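PDB 3T7K: regulator of Ty1 transposition protein 107 from Saccharomyces cerevisiae, which binds phosphorylated histone H2A through its C-terminal tandem BRCT repeats during the repair of DNA damage. Local coordinates for residues C[23-28]-C[62-67]; C[195-200]-C[217-222]. One frame throughout, in Å; residues are numbered along the deposited sequence.

Contact 1: residues C[23-28]-C[62-67]; sequences LKAVCT and CIFAPK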
# COMPACT_ATOMS: atom_id res chain seq x y z
N LEU C 23 -14.30 5.81 4.24
CA LEU C 23 -14.67 5.05 3.05
C LEU C 23 -14.04 5.67 1.82
O LEU C 23 -14.12 6.88 1.62
CB LEU C 23 -16.20 5.02 2.88
CG LEU C 23 -16.96 4.43 4.06
CD1 LEU C 23 -18.43 4.43 3.77
CD2 LEU C 23 -16.49 3.02 4.37
N LYS C 24 -13.39 4.85 1.02
CA LYS C 24 -12.96 5.25 -0.31
C LYS C 24 -13.72 4.34 -1.27
O LYS C 24 -13.34 3.19 -1.46
CB LYS C 24 -11.43 5.10 -0.47
CG LYS C 24 -10.62 6.06 0.42
CD LYS C 24 -9.22 5.51 0.68
CE LYS C 24 -9.26 4.21 1.49
NZ LYS C 24 -7.95 3.44 1.50
N ALA C 25 -14.81 4.84 -1.84
CA ALA C 25 -15.75 4.00 -2.57
C ALA C 25 -15.86 4.32 -4.07
O ALA C 25 -15.40 5.37 -4.54
CB ALA C 25 -17.12 4.09 -1.93
N VAL C 26 -16.45 3.38 -4.80
CA VAL C 26 -17.03 3.69 -6.08
C VAL C 26 -18.47 3.22 -5.96
O VAL C 26 -18.74 2.37 -5.12
CB VAL C 26 -16.29 3.02 -7.27
CG1 VAL C 26 -14.84 3.49 -7.31
CG2 VAL C 26 -16.36 1.51 -7.16
N CYS C 27 -19.38 3.80 -6.73
CA CYS C 27 -20.74 3.28 -6.81
C CYS C 27 -20.89 2.61 -8.15
O CYS C 27 -20.29 3.03 -9.13
CB CYS C 27 -21.74 4.42 -6.74
SG CYS C 27 -21.53 5.43 -5.28
N THR C 28 -21.71 1.56 -8.18
CA THR C 28 -22.04 0.87 -9.42
C THR C 28 -23.51 0.54 -9.28
O THR C 28 -23.96 0.16 -8.20
CB THR C 28 -21.17 -0.40 -9.62
OG1 THR C 28 -21.44 -0.99 -10.90
CG2 THR C 28 -21.42 -1.42 -8.52
N CYS C 62 -14.27 0.23 -0.55
CA CYS C 62 -15.71 0.16 -0.42
C CYS C 62 -16.42 0.18 -1.76
O CYS C 62 -15.94 0.78 -2.73
CB CYS C 62 -16.20 1.34 0.43
SG CYS C 62 -17.97 1.43 0.69
N ILE C 63 -17.57 -0.47 -1.83
CA ILE C 63 -18.40 -0.39 -3.02
C ILE C 63 -19.83 -0.19 -2.60
O ILE C 63 -20.31 -0.87 -1.71
CB ILE C 63 -18.29 -1.66 -3.90
CG1 ILE C 63 -19.32 -1.60 -5.03
CG2 ILE C 63 -18.51 -2.91 -3.09
CD1 ILE C 63 -18.69 -1.50 -6.39
N PHE C 64 -20.50 0.76 -3.23
CA PHE C 64 -21.94 0.95 -3.05
C PHE C 64 -22.67 0.35 -4.24
O PHE C 64 -22.37 0.69 -5.38
CB PHE C 64 -22.28 2.44 -2.94
CG PHE C 64 -21.75 3.09 -1.69
CD1 PHE C 64 -22.39 2.91 -0.47
CD2 PHE C 64 -20.61 3.88 -1.73
CE1 PHE C 64 -21.90 3.51 0.69
CE2 PHE C 64 -20.12 4.47 -0.58
CZ PHE C 64 -20.76 4.28 0.63
N ALA C 65 -23.62 -0.53 -3.96
CA ALA C 65 -24.41 -1.17 -5.00
C ALA C 65 -25.67 -1.70 -4.38
O ALA C 65 -25.67 -2.15 -3.24
CB ALA C 65 -23.61 -2.32 -5.66
N PRO C 66 -26.78 -1.64 -5.12
CA PRO C 66 -28.07 -2.17 -4.68
C PRO C 66 -28.05 -3.68 -4.49
O PRO C 66 -28.80 -4.19 -3.65
CB PRO C 66 -29.03 -1.78 -5.81
CG PRO C 66 -28.15 -1.48 -6.98
CD PRO C 66 -26.89 -0.93 -6.40
N LYS C 67 -27.20 -4.38 -5.23
CA LYS C 67 -27.09 -5.85 -5.14
C LYS C 67 -25.84 -6.33 -5.85
O LYS C 67 -25.18 -5.57 -6.55
CB LYS C 67 -28.32 -6.53 -5.76
CG LYS C 67 -28.54 -6.17 -7.23
CD LYS C 67 -29.76 -6.87 -7.83
CE LYS C 67 -29.52 -8.37 -8.00
NZ LYS C 67 -30.54 -8.99 -8.91
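Phe64 N binds Val26 O at 3.0 Å and Thr28 N binds Phe64 O at 3.0 Å, the well-formed bonds that join strands 23-27 and 62-64 side by side and parallel at their C-terminal ends; the links nearer Cys62 are weak. These are neighbouring strands of the four-stranded parallel sheet of the first of the two BRCT repeats in this C-terminal fragment. Phe64 dominates one face of the pair. Its CG lies anti to the carbonyl carbon (chi1 -68°), which swings the ring back toward Ala25, whose CB is 3.3 Å from Phe64 CE2. Leu23 CD1 reaches Phe64 CZ, and Cys27 SG makes an oblique sulfur-aromatic contact at the other end of the ring. Cys62 SG sits over one ring face, displaced from the ring centre, while Phe91 and Ile92 of helix 90-99 also pack on Phe64. On the other side of the sheet Ile63 CD1 lies against Val26 CG2. Thr28 OG1 hydrogen-bonds to Thr71 OG1 and to a modified side chain of the bound peptide, so Thr28 takes part in holding the ligand. The methyl of the same residue is pressed against the neighbouring strand: Thr28 CG2 stands 3.5 Å from Ile63 CD1, closer than two methyls normally come.

Contact 2: residues C[195-200]-C[217-222]; sequences IFKYVL and DRDKNE
Lys197 and Glu222 lie against each other with their side chains crossing obliquely, and Asp219 reaches in beside them to pair with the lysine's ammonium group. The aliphatic root of Lys197 does the touching on the glutamate: its CB is 3.4 Å from Glu222 OE1. With CG anti to the backbone N (chi1 177°) and bends at chi2 and chi4, the lysine chain passes Glu222 and brings NZ to 3.1 Å from Asp219 OD2, a salt bridge. Glu222 OE2 stays 4.2 Å from Lys197 NZ, beyond a salt bridge, though its negative charge probably still helps to hold the ammonium group here. The contact lies within a beta-alpha-beta unit of the second BRCT repeat, where strand 198-201 leads into helix 205-218 and the chain then returns to strand 224-227. Asp219 is the first residue beyond the helix to leave helical geometry, and it opens a type I turn closed by Glu222 N on Asp219 O at 3.2 Å. The turn sets both acidic side chains toward the start of the first strand. Tyr198 OH donates a short 2.6 Å hydrogen bond to Asp219 OD2, which accepts it through its anti lone pair at the ring's edge, the carboxylate turned 80° from the ring plane. A phenylalanine in place of Tyr198 would probably cost Asp219 OD2 its phenolic hydrogen bond and leave the carboxylate freer to turn. The Tyr198 ring also packs on Ile215 of the helix, and its CE2 edge comes within 4.2 Å of Glu222 CB.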
# COMPACT_ATOMS: atom_id res chain seq x y z
N ILE C 195 -1.28 -27.78 -13.75
CA ILE C 195 -1.25 -26.51 -14.49
C ILE C 195 -1.64 -26.67 -15.96
O ILE C 195 -1.13 -27.54 -16.68
CB ILE C 195 0.12 -25.80 -14.36
CG1 ILE C 195 0.36 -25.36 -12.91
CG2 ILE C 195 0.19 -24.59 -15.26
CD1 ILE C 195 1.58 -24.45 -12.71
N PHE C 196 -2.58 -25.84 -16.41
CA PHE C 196 -3.01 -25.93 -17.79
C PHE C 196 -2.02 -25.19 -18.68
O PHE C 196 -1.71 -24.03 -18.43
CB PHE C 196 -4.41 -25.36 -17.94
CG PHE C 196 -5.48 -26.27 -17.41
CD1 PHE C 196 -5.87 -27.39 -18.13
CD2 PHE C 196 -6.09 -26.01 -16.20
CE1 PHE C 196 -6.85 -28.23 -17.66
CE2 PHE C 196 -7.08 -26.84 -15.72
CZ PHE C 196 -7.46 -27.97 -16.45
N LYS C 197 -1.51 -25.87 -19.70
CA LYS C 197 -0.60 -25.22 -20.64
C LYS C 197 -1.34 -24.18 -21.49
O LYS C 197 -0.78 -23.13 -21.84
CB LYS C 197 0.08 -26.27 -21.51
CG LYS C 197 1.00 -25.73 -22.59
CD LYS C 197 2.27 -25.17 -21.97
CE LYS C 197 3.31 -24.90 -23.06
NZ LYS C 197 3.26 -25.98 -24.09
N TYR C 198 -2.59 -24.45 -21.83
CA TYR C 198 -3.35 -23.51 -22.65
C TYR C 198 -4.70 -23.21 -22.04
O TYR C 198 -5.49 -24.12 -21.76
CB TYR C 198 -3.59 -24.07 -24.05
CG TYR C 198 -2.33 -24.33 -24.81
CD1 TYR C 198 -1.67 -23.31 -25.47
CD2 TYR C 198 -1.79 -25.61 -24.86
CE1 TYR C 198 -0.49 -23.56 -26.18
CE2 TYR C 198 -0.63 -25.87 -25.56
CZ TYR C 198 0.01 -24.85 -26.22
OH TYR C 198 1.16 -25.12 -26.92
N VAL C 199 -4.98 -21.92 -21.89
CA VAL C 199 -6.23 -21.47 -21.31
C VAL C 199 -6.86 -20.51 -22.29
O VAL C 199 -6.22 -19.55 -22.72
CB VAL C 199 -6.02 -20.73 -19.96
CG1 VAL C 199 -7.36 -20.46 -19.31
CG2 VAL C 199 -5.17 -21.57 -19.03
N LEU C 200 -8.11 -20.77 -22.64
CA LEU C 200 -8.80 -19.94 -23.61
C LEU C 200 -10.19 -19.63 -23.11
O LEU C 200 -10.85 -20.49 -22.52
CB LEU C 200 -8.88 -20.65 -24.97
CG LEU C 200 -7.58 -21.14 -25.62
CD1 LEU C 200 -7.19 -22.55 -25.13
CD2 LEU C 200 -7.71 -21.16 -27.13
N ASP C 217 -3.25 -30.91 -32.88
CA ASP C 217 -2.32 -31.14 -33.99
C ASP C 217 -0.88 -30.78 -33.65
O ASP C 217 0.04 -31.49 -34.04
CB ASP C 217 -2.73 -30.32 -35.21
CG ASP C 217 -3.89 -30.93 -35.96
OD1 ASP C 217 -4.28 -32.07 -35.60
OD2 ASP C 217 -4.41 -30.29 -36.90
N ARG C 218 -0.67 -29.68 -32.94
CA ARG C 218 0.67 -29.11 -32.78
C ARG C 218 1.34 -29.38 -31.44
O ARG C 218 2.57 -29.29 -31.33
CB ARG C 218 0.63 -27.61 -33.07
CG ARG C 218 -0.11 -27.30 -34.36
CD ARG C 218 0.79 -27.52 -35.57
NE ARG C 218 1.84 -26.50 -35.55
CZ ARG C 218 1.78 -25.35 -36.22
NH1 ARG C 218 0.74 -25.08 -37.01
NH2 ARG C 218 2.78 -24.48 -36.12
N ASP C 219 0.55 -29.70 -30.43
CA ASP C 219 1.06 -29.90 -29.08
C ASP C 219 0.19 -30.94 -28.38
O ASP C 219 -0.42 -30.66 -27.36
CB ASP C 219 1.05 -28.57 -28.30
CG ASP C 219 2.16 -28.49 -27.28
OD1 ASP C 219 2.89 -29.49 -27.15
OD2 ASP C 219 2.29 -27.44 -26.60
N LYS C 220 0.16 -32.14 -28.97
CA LYS C 220 -0.76 -33.23 -28.59
C LYS C 220 -0.80 -33.64 -27.12
O LYS C 220 -1.85 -33.99 -26.61
CB LYS C 220 -0.42 -34.47 -29.43
CG LYS C 220 -1.40 -35.62 -29.29
CD LYS C 220 -0.89 -36.87 -30.03
CE LYS C 220 -1.94 -37.97 -30.13
NZ LYS C 220 -3.05 -37.59 -31.06
N ASN C 221 0.34 -33.64 -26.45
CA ASN C 221 0.39 -34.20 -25.12
C ASN C 221 0.12 -33.15 -24.04
O ASN C 221 0.14 -33.47 -22.86
CB ASN C 221 1.73 -34.90 -24.86
CG ASN C 221 1.97 -36.06 -25.83
OD1 ASN C 221 1.08 -36.87 -26.06
ND2 ASN C 221 3.16 -36.10 -26.42
N GLU C 222 -0.16 -31.92 -24.44
CA GLU C 222 -0.24 -30.83 -23.45
C GLU C 222 -1.66 -30.56 -22.97
O GLU C 222 -2.63 -31.02 -23.56
CB GLU C 222 0.44 -29.57 -24.00
CG GLU C 222 1.94 -29.55 -23.70
CD GLU C 222 2.25 -29.48 -22.20
OE1 GLU C 222 1.31 -29.39 -21.37
OE2 GLU C 222 3.45 -29.52 -21.84

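In the fold
From the N terminus, the chain enters contact 1 at strand 23-27, runs through helix 37-45 and edge strand 48-50, and returns at 62-67 to close the first loop between neighbouring strands of the first BRCT sheet. It then completes that repeat and crosses into the second. Contact 2 opens at 195-200 and closes after helix 205-218, a shorter excursion that ties the start of a central strand to the turn leading into strand 224-227. The two loops follow in series, neither nesting nor crossing. Their centres are 40 Å apart, on opposite sides of the chain's centre: contact 1 is buried and borders the bound peptide, whereas contact 2 is partly buried.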